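Local atomic coordinates of Wss1p (Saccharomyces cerevisiae FostersO, PDB entry 5XBN), a protein that acts as a zinc-dependent metalloendopeptidase on DNA-binding proteins and takes part in the repair of toxic DNA-protein cross-links. Residues Tyr57-Asn62 / Gly111-Glu116. Residues are numbered along the deposited sequence; the frame is centred on the assembly and turned at random.
Sequences YLMKEN and GTMLHE. With ZN (zinc ion), chain B.
No flat group enters the contact where helices 56-62 and 106-118 meet: L58 touches L114 and selenomethionine M59 touches selenomethionine M113. Beside L58, on the same helix, the amide of N62 folds back and donates ND2 to L58 O (2.9 Å, 163° at the hydrogen), the acceptor lying nearly in the amide plane. N62 N reaches the same oxygen from the opposite face of the carbonyl, while N62 OD1 accepts from K132. On the far side of helix 106-118, the H115 ring binds zinc through NE2 at 2.0 Å, and F129 meets it edge to face. This is the HExxH helix found in many zinc metallopeptidases: H119 and H125 complete the protein ligands, a water sits 2.0 Å from the metal, and E116 is the probable active-site residue. The flank of this helix turned toward L58 and M59 is apolar, as suits a buried surface. L58 directs CD2 straight at CD2 of L114, the two branched side chains crossing at about a right angle with these methyls a tight 3.4 Å apart. CB of L114 leaves its helix obliquely to L58, yet with CG anti to the carbonyl carbon (chi1 -62°) CD2 reaches the neighbouring leucine. Unbranched and flexible, the selenomethionines span a wider gap, M59 SE standing 4.4 Å from M113 CE; V66 packs against M59 and L69 against M113, joining both helices to strand 66-72.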
loop_
_atom_site.group_PDB
_atom_site.type_symbol
_atom_site.label_atom_id
_atom_site.label_comp_id
_atom_site.label_asym_id
_atom_site.label_seq_id
_atom_site.Cartn_x
_atom_site.Cartn_y
_atom_site.Cartn_z
ATOM N N TYR A 57 10.778 -5.976 -1.713
ATOM C CA TYR A 57 11.413 -7.253 -1.412
ATOM C C TYR A 57 10.365 -8.307 -1.055
ATOM O O TYR A 57 10.452 -9.461 -1.490
ATOM C CB TYR A 57 12.408 -7.070 -0.261
ATOM C CG TYR A 57 13.400 -8.204 -0.101
ATOM C CD1 TYR A 57 13.097 -9.310 0.684
ATOM C CD2 TYR A 57 14.645 -8.159 -0.721
ATOM C CE1 TYR A 57 14.007 -10.345 0.852
ATOM C CE2 TYR A 57 15.567 -9.194 -0.555
ATOM C CZ TYR A 57 15.235 -10.282 0.230
ATOM O OH TYR A 57 16.131 -11.318 0.411
ATOM N N LEU A 58 9.382 -7.896 -0.257
ATOM C CA LEU A 58 8.300 -8.782 0.180
ATOM C C LEU A 58 7.494 -9.247 -1.029
ATOM O O LEU A 58 7.147 -10.420 -1.151
ATOM C CB LEU A 58 7.396 -8.062 1.193
ATOM C CG LEU A 58 6.247 -8.862 1.828
ATOM C CD1 LEU A 58 6.780 -9.917 2.771
ATOM C CD2 LEU A 58 5.289 -7.944 2.552
HETATM N N MSE A 59 7.206 -8.323 -1.938
HETATM C CA MSE A 59 6.483 -8.703 -3.138
HETATM C C MSE A 59 7.301 -9.686 -3.977
HETATM O O MSE A 59 6.739 -10.627 -4.532
HETATM C CB MSE A 59 6.103 -7.468 -3.957
HETATM C CG MSE A 59 5.023 -6.643 -3.262
HETATM SE SE MSE A 59 4.437 -5.101 -4.306
HETATM C CE MSE A 59 3.550 -6.031 -5.786
ATOM N N LYS A 60 8.614 -9.493 -4.062
ATOM C CA LYS A 60 9.435 -10.451 -4.810
ATOM C C LYS A 60 9.361 -11.842 -4.171
ATOM O O LYS A 60 9.184 -12.854 -4.878
ATOM C CB LYS A 60 10.887 -9.990 -4.908
ATOM C CG LYS A 60 11.771 -10.999 -5.639
ATOM C CD LYS A 60 13.158 -10.459 -5.907
ATOM C CE LYS A 60 13.722 -11.044 -7.198
ATOM N NZ LYS A 60 12.868 -10.704 -8.375
ATOM N N GLU A 61 9.460 -11.881 -2.844
ATOM C CA GLU A 61 9.422 -13.142 -2.089
ATOM C C GLU A 61 8.111 -13.893 -2.273
ATOM O O GLU A 61 8.084 -15.133 -2.273
ATOM C CB GLU A 61 9.629 -12.888 -0.590
ATOM C CG GLU A 61 11.051 -12.650 -0.164
ATOM C CD GLU A 61 11.209 -12.673 1.350
ATOM O OE1 GLU A 61 10.189 -12.576 2.077
ATOM O OE2 GLU A 61 12.355 -12.802 1.815
ATOM N N ASN A 62 7.017 -13.145 -2.401
ATOM C CA ASN A 62 5.700 -13.753 -2.490
ATOM C C ASN A 62 5.141 -13.828 -3.913
ATOM O O ASN A 62 3.999 -14.243 -4.112
ATOM C CB ASN A 62 4.726 -13.000 -1.582
ATOM C CG ASN A 62 5.007 -13.247 -0.121
ATOM O OD1 ASN A 62 4.553 -14.242 0.434
ATOM N ND2 ASN A 62 5.783 -12.359 0.512
ATOM N N GLY A 111 0.377 -0.833 6.817
ATOM C CA GLY A 111 -0.482 -1.884 7.324
ATOM C C GLY A 111 -1.602 -2.153 6.352
ATOM O O GLY A 111 -1.941 -3.301 6.074
ATOM N N THR A 112 -2.169 -1.077 5.820
ATOM C CA THR A 112 -3.210 -1.193 4.808
ATOM C C THR A 112 -2.666 -1.770 3.507
ATOM O O THR A 112 -3.329 -2.585 2.845
ATOM C CB THR A 112 -3.854 0.170 4.554
ATOM O OG1 THR A 112 -4.529 0.574 5.747
ATOM C CG2 THR A 112 -4.855 0.088 3.401
HETATM N N MSE A 113 -1.454 -1.371 3.136
HETATM C CA MSE A 113 -0.840 -1.939 1.946
HETATM C C MSE A 113 -0.727 -3.457 2.052
HETATM O O MSE A 113 -1.055 -4.174 1.105
HETATM C CB MSE A 113 0.542 -1.336 1.695
HETATM C CG MSE A 113 1.247 -1.891 0.460
HETATM SE SE MSE A 113 0.304 -1.504 -1.231
HETATM C CE MSE A 113 1.586 -2.270 -2.482
ATOM N N LEU A 114 -0.279 -3.956 3.202
ATOM C CA LEU A 114 -0.119 -5.395 3.366
ATOM C C LEU A 114 -1.473 -6.112 3.391
ATOM O O LEU A 114 -1.599 -7.222 2.870
ATOM C CB LEU A 114 0.677 -5.707 4.631
ATOM C CG LEU A 114 2.113 -5.148 4.642
ATOM C CD1 LEU A 114 2.827 -5.500 5.939
ATOM C CD2 LEU A 114 2.910 -5.634 3.459
ATOM N N HIS A 115 -2.474 -5.480 3.998
ATOM C CA HIS A 115 -3.843 -5.983 3.941
ATOM C C HIS A 115 -4.278 -6.157 2.493
ATOM O O HIS A 115 -4.813 -7.194 2.100
ATOM C CB HIS A 115 -4.800 -5.017 4.664
ATOM C CG HIS A 115 -6.240 -5.452 4.662
ATOM N ND1 HIS A 115 -6.916 -5.781 5.822
ATOM C CD2 HIS A 115 -7.135 -5.594 3.653
ATOM C CE1 HIS A 115 -8.159 -6.114 5.524
ATOM N NE2 HIS A 115 -8.323 -6.004 4.215
ATOM N N GLU A 116 -4.065 -5.129 1.684
ATOM C CA GLU A 116 -4.523 -5.217 0.302
ATOM C C GLU A 116 -3.712 -6.190 -0.541
ATOM O O GLU A 116 -4.268 -6.817 -1.424
ATOM C CB GLU A 116 -4.518 -3.835 -0.358
ATOM C CG GLU A 116 -5.400 -2.825 0.388
ATOM C CD GLU A 116 -6.837 -3.276 0.533
ATOM O OE1 GLU A 116 -7.319 -4.067 -0.300
ATOM O OE2 GLU A 116 -7.502 -2.820 1.477
HETATM ZN ZN ZN B . -9.892 -6.608 3.192
HETATM O O HOH W 1 -11.317 -5.305 2.840
#